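Long-range contacts in Mypaa.01249.c (Mycobacterium paratuberculosis, PDB 3RD5), which probably acts as an oxidoreductase of the short-chain dehydrogenase/reductase (SDR) family, its substrate not being established: residues A[44-49]-A[67-72]; A[78-83]-A[120-125]; A[94-99]-A[109-114]; A[115-120]-A[283-288]; A[174-179]-A[190-195]. All blocks are in the same frame, centred on the assembly; numbering follows the deposited sequence.

Contact 1 lies within a Rossmann-type sheet, contact 5 sets a helix on that sheet, and contacts 2, 3 and 4 gather round helix 110-126. Contacts 1 and 5 are on opposite sides of the chain's centre, their centres 22 Å apart and their nearest atoms about 10 Å. Contacts 2 and 4 share Phe120, with centres 10 Å apart, while contacts 3 and 4, their centres 13 Å apart, meet near Asn115. Phe80 carries contact 1 into contact 2 (centres 11 Å apart), and Phe175 links contact 5 to Phe120. Asn115 touches Tyr165 and Lys169, which match the SDR Tyr-x-x-x-Lys pattern, so contacts 3 and 4 probably border the active site.

Contact 1: A[44-49]-A[67-72]; sequences IMAVRD and RELDLQ
Ala46 pairs with Arg67, and Val47 with Glu68, in a parallel ladder held by three backbone bonds. Arg67 N donates to Met45 O at 2.9 Å, Val47 N to Arg67 O at 3.0 Å, and Leu69 N, just past the strand, to Val47 O at 2.9 Å. Arg48 N lies 3.1 Å from Leu69 O at too poor an angle to count as a bond. Strand 42-47, helix 50-57 and strand 63-68 make a beta-alpha-beta unit of the Rossmann fold, with 63-68 outermost in the sheet. Beyond the strands, charge takes over. In the conformer described, Arg48 NH1 lies 2.8 Å from Asp70 OD1 in a purely electrostatic salt bridge: the carboxylate sits over a guanidinium face, well out of its plane, the two planes 60° apart. OD1 of Asp70 also accepts from Gln72 N at 3.0 Å, closing an Asx turn. One water donates to both Arg48 O and, in the conformer described, Glu68 OE2. Arg67 finds its salt-bridge partner in Glu65, while Ile44 CD1 lies over its guanidinium face, 3.8 Å from Arg67 NH2. Ala46 CB rests 3.6 Å from Leu69 CD2.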
# COMPACT_ATOMS: atom_id res chain seq x y z
N ILE A 44 -0.49 1.88 14.28
CA ILE A 44 -1.86 2.36 14.11
C ILE A 44 -2.45 1.59 12.93
O ILE A 44 -2.03 1.81 11.78
CB ILE A 44 -1.90 3.87 13.85
CG1 ILE A 44 -1.31 4.63 15.04
CG2 ILE A 44 -3.34 4.33 13.57
CD1 ILE A 44 -1.00 6.10 14.73
N MET A 45 -3.36 0.65 13.22
CA MET A 45 -4.03 -0.12 12.20
C MET A 45 -5.30 0.60 11.83
O MET A 45 -6.17 0.83 12.68
CB MET A 45 -4.38 -1.52 12.71
CG MET A 45 -5.26 -2.32 11.80
SD MET A 45 -4.36 -2.78 10.35
CE MET A 45 -2.81 -3.07 11.29
N ALA A 46 -5.44 0.93 10.55
CA ALA A 46 -6.53 1.76 10.04
C ALA A 46 -7.42 0.89 9.17
O ALA A 46 -7.01 0.45 8.09
CB ALA A 46 -5.94 2.93 9.26
N VAL A 47 -8.64 0.58 9.68
CA VAL A 47 -9.51 -0.44 9.11
C VAL A 47 -10.96 0.00 9.09
O VAL A 47 -11.37 0.86 9.87
CB VAL A 47 -9.41 -1.76 9.90
CG1 VAL A 47 -7.98 -2.30 9.81
CG2 VAL A 47 -9.85 -1.62 11.39
N ARG A 48 -11.75 -0.61 8.20
CA ARG A 48 -13.18 -0.30 8.08
C ARG A 48 -13.95 -0.84 9.26
O ARG A 48 -14.81 -0.15 9.85
CB ARG A 48 -13.73 -0.90 6.78
CG ARG A 48 -15.18 -0.51 6.41
CD ARG A 48 -15.67 -1.34 5.21
NE ARG A 48 -16.78 -0.75 4.46
CZ ARG A 48 -16.69 -0.20 3.24
NH1 ARG A 48 -15.53 -0.14 2.60
NH2 ARG A 48 -17.77 0.31 2.67
N ASP A 49 -13.67 -2.10 9.62
CA ASP A 49 -14.41 -2.82 10.67
C ASP A 49 -13.54 -2.82 11.92
O ASP A 49 -12.68 -3.71 12.14
CB ASP A 49 -14.75 -4.26 10.24
CG ASP A 49 -15.58 -5.02 11.27
OD1 ASP A 49 -15.66 -4.63 12.46
OD2 ASP A 49 -16.20 -6.05 10.86
N ARG A 67 -7.93 2.19 14.54
CA ARG A 67 -8.71 3.39 14.21
C ARG A 67 -9.52 3.13 12.96
O ARG A 67 -9.14 2.31 12.11
CB ARG A 67 -7.81 4.60 13.99
CG ARG A 67 -6.99 5.01 15.18
CD ARG A 67 -6.29 6.32 14.97
NE ARG A 67 -5.34 6.56 16.06
CZ ARG A 67 -4.43 7.53 16.06
NH1 ARG A 67 -4.36 8.42 15.09
NH2 ARG A 67 -3.56 7.58 17.06
N GLU A 68 -10.61 3.86 12.81
CA GLU A 68 -11.51 3.71 11.67
C GLU A 68 -10.99 4.42 10.44
O GLU A 68 -10.61 5.60 10.50
CB GLU A 68 -12.90 4.27 11.99
CG GLU A 68 -13.98 3.77 11.06
CD GLU A 68 -15.32 4.38 11.33
OE1 GLU A 68 -15.64 4.66 12.50
OE2 GLU A 68 -16.06 4.59 10.34
N LEU A 69 -11.00 3.69 9.33
CA LEU A 69 -10.67 4.22 8.01
C LEU A 69 -11.47 3.42 7.00
O LEU A 69 -11.34 2.19 6.93
CB LEU A 69 -9.18 4.10 7.71
CG LEU A 69 -8.73 4.35 6.27
CD1 LEU A 69 -9.04 5.82 5.93
CD2 LEU A 69 -7.25 4.01 6.10
N ASP A 70 -12.23 4.12 6.14
CA ASP A 70 -12.88 3.52 4.99
C ASP A 70 -12.25 4.08 3.72
O ASP A 70 -12.56 5.22 3.32
CB ASP A 70 -14.38 3.82 5.01
CG ASP A 70 -15.13 3.16 3.88
OD1 ASP A 70 -14.51 2.47 3.06
OD2 ASP A 70 -16.41 3.34 3.84
N LEU A 71 -11.35 3.33 3.11
CA LEU A 71 -10.68 3.75 1.88
C LEU A 71 -11.61 3.97 0.71
O LEU A 71 -11.20 4.60 -0.24
CB LEU A 71 -9.59 2.75 1.48
CG LEU A 71 -8.33 2.75 2.37
CD1 LEU A 71 -7.56 1.44 2.10
CD2 LEU A 71 -7.44 3.98 1.99
N GLN A 72 -12.85 3.48 0.79
CA GLN A 72 -13.89 3.72 -0.22
C GLN A 72 -14.72 4.96 0.03
O GLN A 72 -15.79 5.13 -0.58
CB GLN A 72 -14.83 2.50 -0.35
CG GLN A 72 -14.05 1.23 -0.70
CD GLN A 72 -14.93 0.04 -1.08
OE1 GLN A 72 -16.09 0.19 -1.49
NE2 GLN A 72 -14.32 -1.15 -1.06
O HOH W 1 -15.98 2.04 8.63

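Contact 2: A[78-83]-A[120-125]; sequences RRFADG and FALTNL
Leu125 reaches between Ala81 and Arg78 of helix 74-82, while Leu122 turns to the ring of Phe80. The Phe80 ring presents its edge: Leu122 CD1 lies near the ring plane, 3.7 Å from Phe80 CD2 and 3.9 Å from Phe80 CE2, and the two side chains run obliquely to each other. Leu122 delivers that methyl with CG anti to the backbone N (chi1 179°), which swings the end of the side chain toward the other helix although its first bond does not aim there. Ala81 directs its CB toward the partner helix, 3.7 Å from Leu125 CB, a short bridge between backbones whose nearest CA atoms, those of Ala81 and Leu125, are 6.3 Å apart. Leu125 and Arg78 cross at about a right angle. Leu125 CD1 meets the aliphatic part of the arginine, 3.8 Å from Arg78 CG, and Leu125 CD2 lies over one guanidinium face, 3.7 Å from Arg78 NH1 in the conformer described. The contact is apolar, Arg78 offering methylene and a flat face while its NH2 makes a weak hydrogen bond to Lys286 O. The axes of 78-82 and 120-125 approach to 9.6 Å and run 29° apart in the same general direction. These helices pack together beside strand 87-92 of the Rossmann-fold sheet: Leu122 also touches Leu90 and Asn92, Phe80 packs on Leu69, and Phe120, at the start of 120-125, meets helix 271-285.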
# COMPACT_ATOMS: atom_id res chain seq x y z
N ARG A 78 -9.96 11.52 4.88
CA ARG A 78 -9.60 12.84 5.40
C ARG A 78 -9.70 12.92 6.92
O ARG A 78 -8.80 13.44 7.58
CB ARG A 78 -10.46 13.93 4.75
CG ARG A 78 -10.12 14.17 3.31
CD ARG A 78 -10.82 15.42 2.74
NE ARG A 78 -10.06 15.89 1.59
CZ ARG A 78 -9.03 16.72 1.65
NH1 ARG A 78 -8.63 17.28 2.79
NH2 ARG A 78 -8.42 17.03 0.53
N ARG A 79 -10.78 12.39 7.47
CA ARG A 79 -10.98 12.40 8.93
C ARG A 79 -9.87 11.57 9.62
O ARG A 79 -9.30 12.00 10.63
CB ARG A 79 -12.37 11.86 9.24
CG ARG A 79 -13.50 12.86 9.02
CD ARG A 79 -14.82 12.37 9.65
NE ARG A 79 -15.21 11.02 9.25
CZ ARG A 79 -15.89 10.70 8.15
NH1 ARG A 79 -16.31 11.63 7.30
NH2 ARG A 79 -16.19 9.42 7.91
N PHE A 80 -9.56 10.42 9.05
CA PHE A 80 -8.51 9.56 9.61
C PHE A 80 -7.16 10.27 9.56
O PHE A 80 -6.43 10.35 10.56
CB PHE A 80 -8.44 8.21 8.91
CG PHE A 80 -7.19 7.45 9.28
CD1 PHE A 80 -7.13 6.78 10.50
CD2 PHE A 80 -6.07 7.48 8.49
CE1 PHE A 80 -5.95 6.17 10.91
CE2 PHE A 80 -4.88 6.87 8.91
CZ PHE A 80 -4.84 6.21 10.13
N ALA A 81 -6.81 10.82 8.41
CA ALA A 81 -5.52 11.48 8.28
C ALA A 81 -5.36 12.64 9.22
O ALA A 81 -4.27 12.86 9.77
CB ALA A 81 -5.31 11.95 6.81
N ASP A 82 -6.43 13.43 9.39
CA ASP A 82 -6.35 14.60 10.26
C ASP A 82 -6.10 14.22 11.70
O ASP A 82 -5.57 15.02 12.46
CB ASP A 82 -7.63 15.41 10.13
CG ASP A 82 -7.70 16.20 8.81
OD1 ASP A 82 -6.68 16.36 8.10
OD2 ASP A 82 -8.82 16.69 8.51
N GLY A 83 -6.47 13.00 12.08
CA GLY A 83 -6.20 12.48 13.41
C GLY A 83 -4.82 11.93 13.67
O GLY A 83 -4.52 11.58 14.83
N PHE A 120 -3.75 6.97 -2.43
CA PHE A 120 -3.20 8.19 -3.00
C PHE A 120 -3.58 9.40 -2.14
O PHE A 120 -2.73 10.22 -1.78
CB PHE A 120 -3.75 8.34 -4.42
CG PHE A 120 -3.26 9.57 -5.15
CD1 PHE A 120 -2.10 9.52 -5.89
CD2 PHE A 120 -3.94 10.78 -5.08
CE1 PHE A 120 -1.61 10.64 -6.56
CE2 PHE A 120 -3.45 11.91 -5.74
CZ PHE A 120 -2.29 11.85 -6.46
N ALA A 121 -4.87 9.52 -1.83
CA ALA A 121 -5.34 10.60 -1.00
C ALA A 121 -4.74 10.54 0.39
O ALA A 121 -4.24 11.56 0.92
CB ALA A 121 -6.88 10.54 -0.92
N LEU A 122 -4.72 9.36 0.97
CA LEU A 122 -4.17 9.18 2.32
C LEU A 122 -2.72 9.65 2.38
O LEU A 122 -2.27 10.35 3.33
CB LEU A 122 -4.26 7.73 2.78
CG LEU A 122 -3.70 7.41 4.15
CD1 LEU A 122 -4.47 8.18 5.25
CD2 LEU A 122 -3.72 5.88 4.39
N THR A 123 -1.94 9.20 1.40
CA THR A 123 -0.50 9.51 1.36
C THR A 123 -0.26 11.02 1.21
O THR A 123 0.54 11.62 1.97
CB THR A 123 0.21 8.73 0.25
OG1 THR A 123 -0.00 7.33 0.42
CG2 THR A 123 1.73 9.04 0.27
N ASN A 124 -0.99 11.67 0.31
CA ASN A 124 -0.79 13.11 0.15
C ASN A 124 -1.17 13.86 1.43
O ASN A 124 -0.53 14.87 1.75
CB ASN A 124 -1.62 13.67 -1.01
CG ASN A 124 -0.99 13.44 -2.34
OD1 ASN A 124 0.25 13.42 -2.46
ND2 ASN A 124 -1.85 13.31 -3.39
N LEU A 125 -2.18 13.40 2.14
CA LEU A 125 -2.61 14.08 3.37
C LEU A 125 -1.63 13.85 4.53
O LEU A 125 -1.44 14.76 5.35
CB LEU A 125 -4.01 13.63 3.74
CG LEU A 125 -5.11 14.08 2.80
CD1 LEU A 125 -6.39 13.29 3.04
CD2 LEU A 125 -5.36 15.61 2.92

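Contact 3: A[94-99]-A[109-114]; sequences AGIMAV and ESQIGT
Gln111 reaches from the first turn of helix 110-126 to the loop 94-99, and its side chain records the contact atom by atom. With CG anti to the carbonyl carbon (chi1 -59°), the chain leaves CB beside the backbone N and runs extended toward the loop. CG is the apolar step: it lies 3.8 Å from Val99 CG2 and 4.2 Å from Ile96 CG1. CD is 3.5 Å from Ala98 N, and OE1 accepts from that nitrogen at 2.9 Å, with an N-H...O angle of 152°. The donor comes from above the amide plane, not along a lone pair. NE2 is hydrogen-bonded to Tyr159 OH and Pro161 O, so both ends of the amide are held. Alongside, Ile96 sends CD1 to Ser110, 3.5 Å from Ser110 OG, and lies across Thr114 at about a right angle. Val99 CG2 also touches Ser110 OG, at 3.7 Å. The helix start itself is capped by Glu109, whose carboxylate receives Gln111 N and Ile112 N. Ala94 and Gly95 end the Asn-Asn-Ala-Gly motif of the SDR family. One buried amide thus helps hold the loop, together with the bond from Asn115 ND2 to Ile96 O: it is gripped at its oxygen by Ala98 N and at its nitrogen by the two bonds that settle which way it is flipped.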
# COMPACT_ATOMS: atom_id res chain seq x y z
N ALA A 94 -3.83 -2.34 2.64
CA ALA A 94 -5.19 -2.83 2.44
C ALA A 94 -5.46 -3.03 0.96
O ALA A 94 -5.10 -2.22 0.13
CB ALA A 94 -6.22 -1.81 2.97
N GLY A 95 -6.19 -4.08 0.62
CA GLY A 95 -6.61 -4.27 -0.75
C GLY A 95 -7.81 -5.18 -0.84
O GLY A 95 -8.08 -5.99 0.07
N ILE A 96 -8.54 -5.02 -1.93
CA ILE A 96 -9.53 -5.98 -2.35
C ILE A 96 -9.10 -6.53 -3.71
O ILE A 96 -8.41 -5.87 -4.47
CB ILE A 96 -10.96 -5.38 -2.39
CG1 ILE A 96 -11.06 -4.21 -3.32
CG2 ILE A 96 -11.40 -4.99 -0.94
CD1 ILE A 96 -12.53 -3.68 -3.51
N MET A 97 -9.56 -7.72 -4.05
CA MET A 97 -9.00 -8.48 -5.16
C MET A 97 -10.05 -9.28 -5.95
O MET A 97 -10.66 -10.22 -5.42
CB MET A 97 -7.88 -9.46 -4.67
CG MET A 97 -7.20 -10.20 -5.79
SD MET A 97 -5.77 -11.20 -5.24
CE MET A 97 -6.58 -12.54 -4.35
N ALA A 98 -10.19 -8.93 -7.23
CA ALA A 98 -10.99 -9.70 -8.20
C ALA A 98 -12.43 -9.91 -7.76
O ALA A 98 -13.00 -10.98 -7.82
CB ALA A 98 -10.29 -11.02 -8.51
N VAL A 99 -13.02 -8.82 -7.31
CA VAL A 99 -14.41 -8.72 -6.85
C VAL A 99 -15.33 -8.29 -8.02
O VAL A 99 -14.84 -7.82 -9.06
CB VAL A 99 -14.54 -7.72 -5.69
CG1 VAL A 99 -13.77 -8.25 -4.44
CG2 VAL A 99 -14.07 -6.33 -6.08
N GLU A 109 -14.63 2.88 -9.43
CA GLU A 109 -14.65 1.41 -9.47
C GLU A 109 -13.94 0.92 -8.20
O GLU A 109 -12.93 1.50 -7.77
CB GLU A 109 -14.02 0.89 -10.77
CG GLU A 109 -13.98 -0.61 -10.92
CD GLU A 109 -12.80 -1.28 -10.19
OE1 GLU A 109 -11.69 -0.69 -10.23
OE2 GLU A 109 -12.98 -2.37 -9.58
N SER A 110 -14.47 -0.12 -7.57
CA SER A 110 -14.02 -0.39 -6.20
C SER A 110 -12.56 -0.80 -6.04
O SER A 110 -11.94 -0.45 -5.03
CB SER A 110 -14.97 -1.37 -5.47
OG SER A 110 -14.83 -2.70 -5.94
N GLN A 111 -12.00 -1.51 -7.01
CA GLN A 111 -10.61 -1.94 -6.87
C GLN A 111 -9.67 -0.76 -7.06
O GLN A 111 -8.78 -0.54 -6.24
CB GLN A 111 -10.29 -3.12 -7.78
CG GLN A 111 -11.17 -4.33 -7.50
CD GLN A 111 -10.72 -5.57 -8.20
OE1 GLN A 111 -9.65 -6.14 -7.89
NE2 GLN A 111 -11.52 -6.03 -9.17
N ILE A 112 -9.80 -0.01 -8.15
CA ILE A 112 -8.94 1.18 -8.31
C ILE A 112 -9.21 2.16 -7.17
O ILE A 112 -8.28 2.82 -6.67
CB ILE A 112 -9.07 1.81 -9.71
CG1 ILE A 112 -7.96 2.80 -10.00
CG2 ILE A 112 -10.42 2.50 -9.91
CD1 ILE A 112 -6.58 2.18 -10.22
N GLY A 113 -10.47 2.27 -6.75
CA GLY A 113 -10.84 3.23 -5.71
C GLY A 113 -10.24 2.89 -4.35
O GLY A 113 -9.78 3.80 -3.63
N THR A 114 -10.28 1.64 -3.97
CA THR A 114 -9.76 1.19 -2.68
C THR A 114 -8.24 1.10 -2.71
O THR A 114 -7.54 1.65 -1.86
CB THR A 114 -10.30 -0.21 -2.32
OG1 THR A 114 -11.74 -0.19 -2.30
CG2 THR A 114 -9.77 -0.70 -0.95

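Contact 4: A[115-120]-A[283-288]; sequences NHLGHF and QLTKTE
Phe120 turns the edge of its ring to Thr285, whose OG1 lies near the ring plane, 3.5 Å from Phe120 CD2. Thr287 OG1 comes to 3.6 Å from Phe120 CE2, and Trp278 stacks edge-to-face with the same ring. Phe120 CB in turn sits over one face of the His116 ring. The His119 ring uses an edge: ND1 donates in its ring plane to Asn115 O at 2.9 Å, while its NE2 bonds to Thr22.

The hydroxyls beside the phenyl ring have polar partners elsewhere. Thr287 OG1 donates to Thr285 OG1 at 2.9 Å and is bonded to Asn124 ND2, and Thr285 OG1 is bonded to Ser281 O. With its OG1 between the backbone N and carbonyl carbon (chi1 65°), Thr285 has CG2 left to pack 3.6 Å from Leu117 O. Leu117 CD1 and Leu284 CD1 meet at 4.0 Å, both leucines also touching Phe108. Here helix 271-285 ends against helix 110-126. The latter opens into a wider pi-type turn at 115-117, and Asn115 bonds to Ile96 O and Asn172 and touches Tyr165 and Lys169, an arrangement consistent with the conserved asparagine of the SDR active-site helix.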
# COMPACT_ATOMS: atom_id res chain seq x y z
N ASN A 115 -7.70 0.39 -3.70
CA ASN A 115 -6.31 -0.04 -3.67
C ASN A 115 -5.38 1.09 -4.05
O ASN A 115 -4.27 1.18 -3.52
CB ASN A 115 -6.13 -1.18 -4.66
CG ASN A 115 -6.92 -2.44 -4.31
OD1 ASN A 115 -7.50 -2.55 -3.22
ND2 ASN A 115 -6.95 -3.41 -5.24
N HIS A 116 -5.82 1.94 -4.98
CA HIS A 116 -5.01 3.08 -5.41
C HIS A 116 -5.53 4.43 -4.92
O HIS A 116 -4.82 5.17 -4.23
CB HIS A 116 -4.85 3.08 -6.96
CG HIS A 116 -4.21 4.31 -7.48
ND1 HIS A 116 -2.91 4.65 -7.20
CD2 HIS A 116 -4.70 5.30 -8.26
CE1 HIS A 116 -2.63 5.82 -7.76
NE2 HIS A 116 -3.71 6.24 -8.42
N LEU A 117 -6.75 4.82 -5.31
CA LEU A 117 -7.16 6.21 -5.06
C LEU A 117 -7.26 6.59 -3.61
O LEU A 117 -6.85 7.68 -3.20
CB LEU A 117 -8.45 6.58 -5.82
CG LEU A 117 -8.33 6.51 -7.36
CD1 LEU A 117 -9.73 6.49 -8.06
CD2 LEU A 117 -7.46 7.64 -7.95
N GLY A 118 -7.78 5.67 -2.79
CA GLY A 118 -7.88 5.99 -1.36
C GLY A 118 -6.49 6.11 -0.71
O GLY A 118 -6.27 6.97 0.12
N HIS A 119 -5.57 5.26 -1.12
CA HIS A 119 -4.16 5.32 -0.69
C HIS A 119 -3.44 6.56 -1.19
O HIS A 119 -2.62 7.16 -0.49
CB HIS A 119 -3.41 4.05 -1.08
CG HIS A 119 -3.69 2.88 -0.18
ND1 HIS A 119 -3.90 1.60 -0.68
CD2 HIS A 119 -3.69 2.77 1.17
CE1 HIS A 119 -4.04 0.77 0.36
NE2 HIS A 119 -3.96 1.46 1.49
N PHE A 120 -3.75 6.97 -2.43
CA PHE A 120 -3.20 8.19 -3.00
C PHE A 120 -3.58 9.40 -2.14
O PHE A 120 -2.73 10.22 -1.78
CB PHE A 120 -3.75 8.34 -4.42
CG PHE A 120 -3.26 9.57 -5.15
CD1 PHE A 120 -2.10 9.52 -5.89
CD2 PHE A 120 -3.94 10.78 -5.08
CE1 PHE A 120 -1.61 10.64 -6.56
CE2 PHE A 120 -3.45 11.91 -5.74
CZ PHE A 120 -2.29 11.85 -6.46
N GLN A 283 -6.98 14.94 -9.65
CA GLN A 283 -8.29 15.44 -10.04
C GLN A 283 -9.42 14.61 -9.42
O GLN A 283 -10.39 15.17 -8.96
CB GLN A 283 -8.44 15.50 -11.55
CG GLN A 283 -7.49 16.47 -12.19
CD GLN A 283 -7.42 16.28 -13.68
OE1 GLN A 283 -8.25 15.59 -14.27
NE2 GLN A 283 -6.41 16.86 -14.29
N LEU A 284 -9.29 13.29 -9.41
CA LEU A 284 -10.33 12.45 -8.87
C LEU A 284 -10.47 12.58 -7.36
O LEU A 284 -11.60 12.49 -6.81
CB LEU A 284 -10.07 10.98 -9.26
CG LEU A 284 -10.27 10.60 -10.73
CD1 LEU A 284 -9.74 9.18 -10.96
CD2 LEU A 284 -11.78 10.68 -11.10
N THR A 285 -9.34 12.71 -6.67
CA THR A 285 -9.34 12.68 -5.19
C THR A 285 -9.40 14.06 -4.53
O THR A 285 -9.63 14.13 -3.32
CB THR A 285 -8.15 11.92 -4.61
OG1 THR A 285 -6.92 12.60 -4.91
CG2 THR A 285 -8.12 10.46 -5.11
N LYS A 286 -9.21 15.13 -5.31
CA LYS A 286 -9.09 16.49 -4.77
C LYS A 286 -8.03 16.57 -3.67
O LYS A 286 -8.20 17.25 -2.65
CB LYS A 286 -10.46 17.03 -4.34
CG LYS A 286 -11.49 17.04 -5.52
CD LYS A 286 -10.89 17.68 -6.75
CE LYS A 286 -11.81 17.72 -7.98
NZ LYS A 286 -10.94 17.88 -9.20
N THR A 287 -6.92 15.86 -3.90
CA THR A 287 -5.70 15.97 -3.08
C THR A 287 -4.54 16.21 -4.04
O THR A 287 -4.62 15.93 -5.23
CB THR A 287 -5.40 14.73 -2.18
OG1 THR A 287 -5.03 13.62 -3.01
CG2 THR A 287 -6.61 14.40 -1.33
N GLU A 288 -3.49 16.80 -3.52
CA GLU A 288 -2.30 17.10 -4.31
C GLU A 288 -1.02 16.84 -3.55
O GLU A 288 -1.02 16.85 -2.31
CB GLU A 288 -2.30 18.54 -4.82
CG GLU A 288 -2.17 19.60 -3.80
CD GLU A 288 -2.14 21.02 -4.39
OE1 GLU A 288 -2.57 21.22 -5.56
OE2 GLU A 288 -1.68 21.94 -3.67

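Contact 5: A[174-179]-A[190-195]; sequences LFTSEL and LRALAA
Leu179 and Ala192 make the close side of this contact: Leu179 CD2 lies 3.7 Å from Ala192 CB, which is the same distance from Thr176 O. Ala192 has no more than a methyl to offer, and this lets the helix come down on the strand, the axes of 174-179 and 191-195 being 7.4 Å apart and the Thr176 and Ala192 CA atoms 5.6 Å apart. Thr176 CG2 presses on the strand backbone as well, 3.6 Å from Ala192 O, being anti to its own backbone N (chi1 -62° for OG1). Helix 161-185 precedes strand 191-195 and follows strand 133-137, the beta-alpha-beta crossover of a Rossmann fold, in which segments 174-179 and 191-195 run nearly antiparallel, 161° between their directions. Toward Ala194 the fit is looser. Thr176 OG1 is 3.9 Å from Ala194 CB, and a water links helix and strand, donating to Thr176 OG1 and to Leu193 O at 2.9 Å each. The threonine hydroxyl is also bonded to Asn172 O of its own helix, which fixes its rotation, so OG1 joins helix backbone and water rather than the strand. Ala192 N is held by Gln180 OE1, and Thr176 touches Thr136 of the adjoining strand 133-137.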
# COMPACT_ATOMS: atom_id res chain seq x y z
N LEU A 174 3.21 2.62 -10.35
CA LEU A 174 3.36 3.93 -10.99
C LEU A 174 3.27 5.04 -9.95
O LEU A 174 3.95 6.07 -10.06
CB LEU A 174 2.30 4.07 -12.06
CG LEU A 174 2.45 3.18 -13.30
CD1 LEU A 174 1.17 3.25 -14.14
CD2 LEU A 174 3.68 3.56 -14.14
N PHE A 175 2.41 4.85 -8.95
CA PHE A 175 2.29 5.76 -7.78
C PHE A 175 3.63 5.88 -7.07
O PHE A 175 4.13 6.98 -6.77
CB PHE A 175 1.23 5.22 -6.83
CG PHE A 175 1.18 5.93 -5.52
CD1 PHE A 175 0.72 7.21 -5.39
CD2 PHE A 175 1.55 5.24 -4.39
CE1 PHE A 175 0.67 7.83 -4.14
CE2 PHE A 175 1.46 5.83 -3.15
CZ PHE A 175 1.04 7.14 -3.04
N THR A 176 4.23 4.72 -6.77
CA THR A 176 5.51 4.68 -6.07
C THR A 176 6.63 5.39 -6.85
O THR A 176 7.37 6.20 -6.28
CB THR A 176 5.89 3.25 -5.81
OG1 THR A 176 4.91 2.61 -4.96
CG2 THR A 176 7.31 3.11 -5.13
N SER A 177 6.72 5.14 -8.15
CA SER A 177 7.76 5.78 -8.98
C SER A 177 7.59 7.29 -9.04
O SER A 177 8.55 8.04 -8.89
CB SER A 177 7.72 5.22 -10.40
OG SER A 177 8.08 3.85 -10.41
N GLU A 178 6.36 7.75 -9.28
CA GLU A 178 6.12 9.18 -9.40
C GLU A 178 6.25 9.87 -8.05
O GLU A 178 6.79 10.97 -7.98
CB GLU A 178 4.79 9.48 -10.08
CG GLU A 178 4.41 10.94 -10.21
CD GLU A 178 5.24 11.78 -11.12
OE1 GLU A 178 6.14 11.26 -11.80
OE2 GLU A 178 4.94 13.01 -11.16
N LEU A 179 5.80 9.23 -6.99
CA LEU A 179 5.97 9.79 -5.63
C LEU A 179 7.47 9.97 -5.37
O LEU A 179 7.91 11.03 -4.90
CB LEU A 179 5.34 8.89 -4.56
CG LEU A 179 5.52 9.35 -3.12
CD1 LEU A 179 5.06 10.80 -2.87
CD2 LEU A 179 4.79 8.40 -2.18
N LEU A 190 12.41 11.65 2.50
CA LEU A 190 11.48 10.52 2.46
C LEU A 190 11.72 9.66 1.26
O LEU A 190 12.11 10.15 0.18
CB LEU A 190 10.02 10.98 2.46
CG LEU A 190 9.54 11.81 3.65
CD1 LEU A 190 8.09 12.30 3.40
CD2 LEU A 190 9.63 11.02 4.95
N ARG A 191 11.45 8.37 1.42
CA ARG A 191 11.50 7.39 0.31
C ARG A 191 10.13 6.78 0.10
O ARG A 191 9.36 6.56 1.05
CB ARG A 191 12.51 6.27 0.57
CG ARG A 191 13.89 6.71 0.37
CD ARG A 191 14.87 5.66 0.89
NE ARG A 191 15.03 5.79 2.34
CZ ARG A 191 15.94 5.14 3.05
NH1 ARG A 191 16.67 4.19 2.48
NH2 ARG A 191 16.09 5.44 4.33
N ALA A 192 9.84 6.46 -1.16
CA ALA A 192 8.68 5.66 -1.56
C ALA A 192 9.16 4.33 -2.09
O ALA A 192 9.96 4.27 -3.01
CB ALA A 192 7.86 6.42 -2.65
N LEU A 193 8.65 3.24 -1.50
CA LEU A 193 9.05 1.87 -1.82
C LEU A 193 7.82 1.05 -2.06
O LEU A 193 6.71 1.42 -1.68
CB LEU A 193 9.84 1.26 -0.64
CG LEU A 193 11.00 2.09 -0.10
CD1 LEU A 193 11.61 1.47 1.18
CD2 LEU A 193 12.08 2.23 -1.16
N ALA A 194 7.99 -0.10 -2.68
CA ALA A 194 6.89 -1.04 -2.88
C ALA A 194 7.32 -2.45 -2.53
O ALA A 194 8.51 -2.76 -2.48
CB ALA A 194 6.37 -0.97 -4.36
N ALA A 195 6.33 -3.31 -2.26
CA ALA A 195 6.54 -4.72 -1.96
C ALA A 195 5.38 -5.50 -2.53
O ALA A 195 4.30 -4.95 -2.77
CB ALA A 195 6.62 -4.95 -0.41
O HOH W 2 4.98 3.67 -2.30